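Local coordinates for protein nucleoside permease NupG (Escherichia coli K-12, PDB 7DLA) that carries purine and pyrimidine nucleosides across the inner membrane together with protons, as a symporter of the major facilitator superfamily, at residues Arg209-Glu223 / Tyr390-Phe402. The protein carries 1 engineered substitution. Numbering follows the deposited sequence.
Sequences RMAIFFIFSMLLGAE and YSVVLAFAFMAMF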
loop_
_atom_site.group_PDB
_atom_site.type_symbol
_atom_site.label_atom_id
_atom_site.label_comp_id
_atom_site.label_asym_id
_atom_site.label_seq_id
_atom_site.Cartn_x
_atom_site.Cartn_y
_atom_site.Cartn_z
ATOM N N ARG A 209 10.985 25.710 -0.595
ATOM C CA ARG A 209 11.451 24.555 -1.357
ATOM C C ARG A 209 10.843 23.265 -0.816
ATOM O O ARG A 209 10.383 22.403 -1.582
ATOM C CB ARG A 209 12.976 24.505 -1.306
ATOM C CG ARG A 209 13.617 25.169 -2.484
ATOM C CD ARG A 209 13.861 24.241 -3.642
ATOM N NE ARG A 209 13.540 24.925 -4.892
ATOM C CZ ARG A 209 13.669 24.379 -6.097
ATOM N NH1 ARG A 209 14.174 23.150 -6.206
ATOM N NH2 ARG A 209 13.333 25.075 -7.187
ATOM N N MET A 210 10.803 23.138 0.512
ATOM C CA MET A 210 10.151 21.996 1.140
ATOM C C MET A 210 8.652 21.969 0.880
ATOM O O MET A 210 8.103 20.914 0.549
ATOM C CB MET A 210 10.435 21.990 2.640
ATOM C CG MET A 210 11.649 21.180 2.925
ATOM S SD MET A 210 11.412 19.701 1.926
ATOM C CE MET A 210 13.078 19.123 1.716
ATOM N N ALA A 211 7.964 23.084 1.125
ATOM C CA ALA A 211 6.532 23.135 0.858
ATOM C C ALA A 211 6.236 22.639 -0.549
ATOM O O ALA A 211 5.348 21.794 -0.762
ATOM C CB ALA A 211 6.015 24.561 1.053
ATOM N N ILE A 212 6.989 23.160 -1.522
ATOM C CA ILE A 212 6.877 22.700 -2.902
ATOM C C ILE A 212 7.027 21.186 -2.958
ATOM O O ILE A 212 6.213 20.482 -3.578
ATOM C CB ILE A 212 7.922 23.405 -3.786
ATOM C CG1 ILE A 212 7.432 24.790 -4.214
ATOM C CG2 ILE A 212 8.250 22.560 -5.009
ATOM C CD1 ILE A 212 6.128 24.764 -4.902
ATOM N N PHE A 213 8.050 20.660 -2.273
ATOM C CA PHE A 213 8.328 19.228 -2.366
ATOM C C PHE A 213 7.185 18.388 -1.801
ATOM O O PHE A 213 6.800 17.375 -2.384
ATOM C CB PHE A 213 9.611 18.862 -1.642
ATOM C CG PHE A 213 10.002 17.470 -1.892
ATOM C CD1 PHE A 213 10.237 17.039 -3.183
ATOM C CD2 PHE A 213 9.964 16.539 -0.872
ATOM C CE1 PHE A 213 10.550 15.702 -3.444
ATOM C CE2 PHE A 213 10.262 15.188 -1.114
ATOM C CZ PHE A 213 10.556 14.767 -2.402
ATOM N N PHE A 214 6.644 18.789 -0.650
ATOM C CA PHE A 214 5.587 18.015 -0.008
ATOM C C PHE A 214 4.313 18.001 -0.840
ATOM O O PHE A 214 3.673 16.947 -0.989
ATOM C CB PHE A 214 5.293 18.544 1.395
ATOM C CG PHE A 214 6.345 18.195 2.409
ATOM C CD1 PHE A 214 7.014 16.989 2.333
ATOM C CD2 PHE A 214 6.613 19.031 3.481
ATOM C CE1 PHE A 214 7.970 16.648 3.274
ATOM C CE2 PHE A 214 7.558 18.686 4.424
ATOM C CZ PHE A 214 8.241 17.498 4.316
ATOM N N ILE A 215 3.898 19.154 -1.370
ATOM C CA ILE A 215 2.684 19.104 -2.182
ATOM C C ILE A 215 2.926 18.281 -3.432
ATOM O O ILE A 215 2.049 17.530 -3.871
ATOM C CB ILE A 215 2.148 20.502 -2.519
ATOM C CG1 ILE A 215 2.019 21.326 -1.244
ATOM C CG2 ILE A 215 0.777 20.384 -3.172
ATOM C CD1 ILE A 215 1.005 22.441 -1.345
ATOM N N PHE A 216 4.118 18.383 -4.021
ATOM C CA PHE A 216 4.443 17.455 -5.092
ATOM C C PHE A 216 4.334 16.015 -4.629
ATOM O O PHE A 216 3.971 15.123 -5.399
ATOM C CB PHE A 216 5.847 17.673 -5.611
ATOM C CG PHE A 216 6.129 16.841 -6.805
ATOM C CD1 PHE A 216 5.398 17.021 -7.968
ATOM C CD2 PHE A 216 7.032 15.802 -6.739
ATOM C CE1 PHE A 216 5.627 16.242 -9.080
ATOM C CE2 PHE A 216 7.258 15.006 -7.837
ATOM C CZ PHE A 216 6.561 15.232 -9.015
ATOM N N SER A 217 4.716 15.756 -3.389
ATOM C CA SER A 217 4.731 14.384 -2.933
ATOM C C SER A 217 3.310 13.881 -2.782
ATOM O O SER A 217 3.015 12.711 -3.060
ATOM C CB SER A 217 5.532 14.291 -1.644
ATOM O OG SER A 217 6.895 14.485 -1.947
ATOM N N MET A 218 2.400 14.772 -2.409
ATOM C CA MET A 218 0.996 14.397 -2.381
ATOM C C MET A 218 0.481 14.108 -3.783
ATOM O O MET A 218 -0.203 13.108 -4.015
ATOM C CB MET A 218 0.176 15.512 -1.770
ATOM C CG MET A 218 -1.268 15.161 -1.768
ATOM S SD MET A 218 -2.100 16.448 -0.895
ATOM C CE MET A 218 -2.359 17.545 -2.300
ATOM N N LEU A 219 0.797 14.992 -4.729
ATOM C CA LEU A 219 0.258 14.861 -6.073
ATOM C C LEU A 219 0.763 13.593 -6.719
ATOM O O LEU A 219 0.000 12.894 -7.398
ATOM C CB LEU A 219 0.642 16.073 -6.906
ATOM C CG LEU A 219 -0.209 17.297 -6.612
ATOM C CD1 LEU A 219 -0.067 18.250 -7.767
ATOM C CD2 LEU A 219 -1.663 16.882 -6.356
ATOM N N LEU A 220 2.046 13.269 -6.497
ATOM C CA LEU A 220 2.632 12.036 -7.014
ATOM C C LEU A 220 2.081 10.807 -6.292
ATOM O O LEU A 220 1.806 9.786 -6.931
ATOM C CB LEU A 220 4.156 12.089 -6.884
ATOM C CG LEU A 220 5.064 10.912 -7.296
ATOM C CD1 LEU A 220 4.965 9.700 -6.389
ATOM C CD2 LEU A 220 4.778 10.495 -8.709
ATOM N N GLY A 221 1.960 10.872 -4.959
ATOM C CA GLY A 221 1.459 9.745 -4.200
ATOM C C GLY A 221 0.024 9.406 -4.545
ATOM O O GLY A 221 -0.407 8.263 -4.390
ATOM N N ALA A 222 -0.742 10.383 -5.025
ATOM C CA ALA A 222 -2.118 10.064 -5.363
ATOM C C ALA A 222 -2.192 8.914 -6.361
ATOM O O ALA A 222 -3.078 8.066 -6.258
ATOM C CB ALA A 222 -2.847 11.294 -5.884
ATOM N N GLU A 223 -1.262 8.825 -7.305
ATOM C CA GLU A 223 -1.368 7.740 -8.274
ATOM C C GLU A 223 -0.645 6.463 -7.843
ATOM O O GLU A 223 -0.477 5.554 -8.661
ATOM C CB GLU A 223 -0.864 8.154 -9.655
ATOM C CG GLU A 223 0.645 8.160 -9.806
ATOM C CD GLU A 223 1.075 9.073 -10.907
ATOM O OE1 GLU A 223 0.324 10.025 -11.164
ATOM O OE2 GLU A 223 2.145 8.858 -11.517
ATOM N N TYR A 390 -1.295 12.331 -16.720
ATOM C CA TYR A 390 -1.037 13.037 -15.471
ATOM C C TYR A 390 0.341 12.672 -14.933
ATOM O O TYR A 390 1.033 13.533 -14.360
ATOM C CB TYR A 390 -2.176 12.774 -14.478
ATOM C CG TYR A 390 -1.956 13.108 -13.007
ATOM C CD1 TYR A 390 -2.338 14.330 -12.472
ATOM C CD2 TYR A 390 -1.542 12.135 -12.128
ATOM C CE1 TYR A 390 -2.203 14.601 -11.123
ATOM C CE2 TYR A 390 -1.408 12.392 -10.784
ATOM C CZ TYR A 390 -1.738 13.619 -10.282
ATOM O OH TYR A 390 -1.585 13.824 -8.922
ATOM N N SER A 391 0.788 11.432 -15.180
ATOM C CA SER A 391 2.185 11.096 -14.916
ATOM C C SER A 391 3.127 12.047 -15.649
ATOM O O SER A 391 4.150 12.462 -15.095
ATOM C CB SER A 391 2.473 9.643 -15.309
ATOM O OG SER A 391 1.951 8.739 -14.357
ATOM N N VAL A 392 2.790 12.397 -16.895
ATOM C CA VAL A 392 3.633 13.281 -17.701
ATOM C C VAL A 392 3.669 14.681 -17.109
ATOM O O VAL A 392 4.727 15.317 -17.026
ATOM C CB VAL A 392 3.137 13.320 -19.155
ATOM C CG1 VAL A 392 3.518 14.637 -19.788
ATOM C CG2 VAL A 392 3.740 12.208 -19.943
ATOM N N VAL A 393 2.508 15.205 -16.745
ATOM C CA VAL A 393 2.487 16.519 -16.111
ATOM C C VAL A 393 3.395 16.510 -14.892
ATOM O O VAL A 393 4.238 17.401 -14.712
ATOM C CB VAL A 393 1.051 16.925 -15.742
ATOM C CG1 VAL A 393 1.049 18.208 -14.913
ATOM C CG2 VAL A 393 0.172 17.047 -17.001
ATOM N N LEU A 394 3.248 15.481 -14.050
ATOM C CA LEU A 394 4.127 15.329 -12.887
ATOM C C LEU A 394 5.606 15.292 -13.281
ATOM O O LEU A 394 6.452 15.881 -12.598
ATOM C CB LEU A 394 3.749 14.075 -12.097
ATOM C CG LEU A 394 2.435 14.141 -11.315
ATOM C CD1 LEU A 394 2.319 12.895 -10.470
ATOM C CD2 LEU A 394 2.286 15.416 -10.458
ATOM N N ALA A 395 5.937 14.599 -14.369
ATOM C CA ALA A 395 7.312 14.571 -14.842
ATOM C C ALA A 395 7.788 15.963 -15.174
ATOM O O ALA A 395 8.900 16.364 -14.798
ATOM C CB ALA A 395 7.437 13.688 -16.074
ATOM N N PHE A 396 6.965 16.702 -15.919
ATOM C CA PHE A 396 7.373 18.029 -16.366
ATOM C C PHE A 396 7.668 18.911 -15.175
ATOM O O PHE A 396 8.752 19.486 -15.066
ATOM C CB PHE A 396 6.298 18.689 -17.226
ATOM C CG PHE A 396 6.261 18.185 -18.616
ATOM C CD1 PHE A 396 7.213 17.280 -19.061
ATOM C CD2 PHE A 396 5.304 18.632 -19.488
ATOM C CE1 PHE A 396 7.195 16.811 -20.352
ATOM C CE2 PHE A 396 5.286 18.184 -20.761
ATOM C CZ PHE A 396 6.230 17.260 -21.201
ATOM N N ALA A 397 6.703 19.005 -14.259
ATOM C CA ALA A 397 6.884 19.869 -13.108
ATOM C C ALA A 397 8.081 19.436 -12.282
ATOM O O ALA A 397 8.762 20.274 -11.677
ATOM C CB ALA A 397 5.627 19.892 -12.267
ATOM N N PHE A 398 8.365 18.136 -12.224
ATOM C CA PHE A 398 9.513 17.759 -11.414
ATOM C C PHE A 398 10.810 18.165 -12.088
ATOM O O PHE A 398 11.725 18.644 -11.416
ATOM C CB PHE A 398 9.487 16.264 -11.123
ATOM C CG PHE A 398 10.543 15.823 -10.143
ATOM C CD1 PHE A 398 10.290 15.855 -8.781
ATOM C CD2 PHE A 398 11.786 15.402 -10.576
ATOM C CE1 PHE A 398 11.250 15.456 -7.875
ATOM C CE2 PHE A 398 12.754 15.012 -9.668
ATOM C CZ PHE A 398 12.482 15.036 -8.322
ATOM N N MET A 399 10.875 18.007 -13.411
ATOM C CA MET A 399 12.012 18.483 -14.192
ATOM C C MET A 399 12.252 19.984 -13.991
ATOM O O MET A 399 13.402 20.421 -13.836
ATOM C CB MET A 399 11.758 18.138 -15.649
ATOM C CG MET A 399 12.625 17.025 -16.204
ATOM S SD MET A 399 11.919 16.434 -17.757
ATOM C CE MET A 399 13.120 15.197 -18.263
ATOM N N ALA A 400 11.177 20.781 -13.980
ATOM C CA ALA A 400 11.292 22.179 -13.584
ATOM C C ALA A 400 11.957 22.292 -12.222
ATOM O O ALA A 400 13.006 22.923 -12.101
ATOM C CB ALA A 400 9.930 22.869 -13.578
ATOM N N MET A 401 11.389 21.656 -11.190
ATOM C CA MET A 401 11.962 21.826 -9.853
ATOM C C MET A 401 13.434 21.391 -9.759
ATOM O O MET A 401 14.193 22.024 -9.016
ATOM C CB MET A 401 11.164 21.091 -8.774
ATOM C CG MET A 401 12.085 20.442 -7.688
ATOM S SD MET A 401 11.333 19.906 -6.144
ATOM C CE MET A 401 12.755 19.215 -5.343
ATOM N N PHE A 402 13.882 20.343 -10.475
ATOM C CA PHE A 402 15.217 19.810 -10.185
ATOM C C PHE A 402 16.277 20.201 -11.221
ATOM O O PHE A 402 17.404 19.703 -11.136
ATOM C CB PHE A 402 15.203 18.278 -10.032
ATOM C CG PHE A 402 15.468 17.494 -11.324
ATOM C CD1 PHE A 402 14.766 17.739 -12.493
ATOM C CD2 PHE A 402 16.503 16.541 -11.375
ATOM C CE1 PHE A 402 15.041 17.015 -13.664
ATOM C CE2 PHE A 402 16.775 15.803 -12.543
ATOM C CZ PHE A 402 16.047 16.050 -13.684
#
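S391 OG donates a 2.8 Å hydrogen bond to E223 OE2 and meets it from above the carboxylate plane. The bond joins the seventh and twelfth transmembrane helices of the major facilitator fold. The two segments run nearly antiparallel. The CG of E223 sits between the backbone N and the carbonyl carbon (chi1 79°), and the extended chain beyond carries the carboxylate across to the other helix. OE1 lies at the CD2-CE2 edge of the Y390 ring. E223 OE1 also lies 3.6 Å from L394 CD1. With an alanine here, S391 OG is likely to lose this acceptor, and a gap would probably open beside the Y390 edge and L394 CD1. W291 of helix 253-299 also touches E223.

The middle of the contact is apolar. L394 points toward helix 208-222 and splits its two methyls. L394 CD1 packs on L220, 3.6 Å from L220 CA. L394 CD2 meets F216 CE1 at 3.7 Å and also touches L219 CB. The chi1 of F216, -173°, places CG opposite the backbone N and sends the ring across to helix 380-402. The F216 ring lies obliquely to the F398 ring, planes at 35°. Farther toward the cytoplasm, M401 stretches out from CG. M401 CE reaches F213 CD1 at 4.0 Å, and its SD lies near I212 CG2. F332 and F349 also pack on F213. At the cytoplasmic end, R209 bends toward M401, and R209 NH1 gives a nearly straight 3.0 Å hydrogen bond to M401 O, which lies in the guanidinium plane.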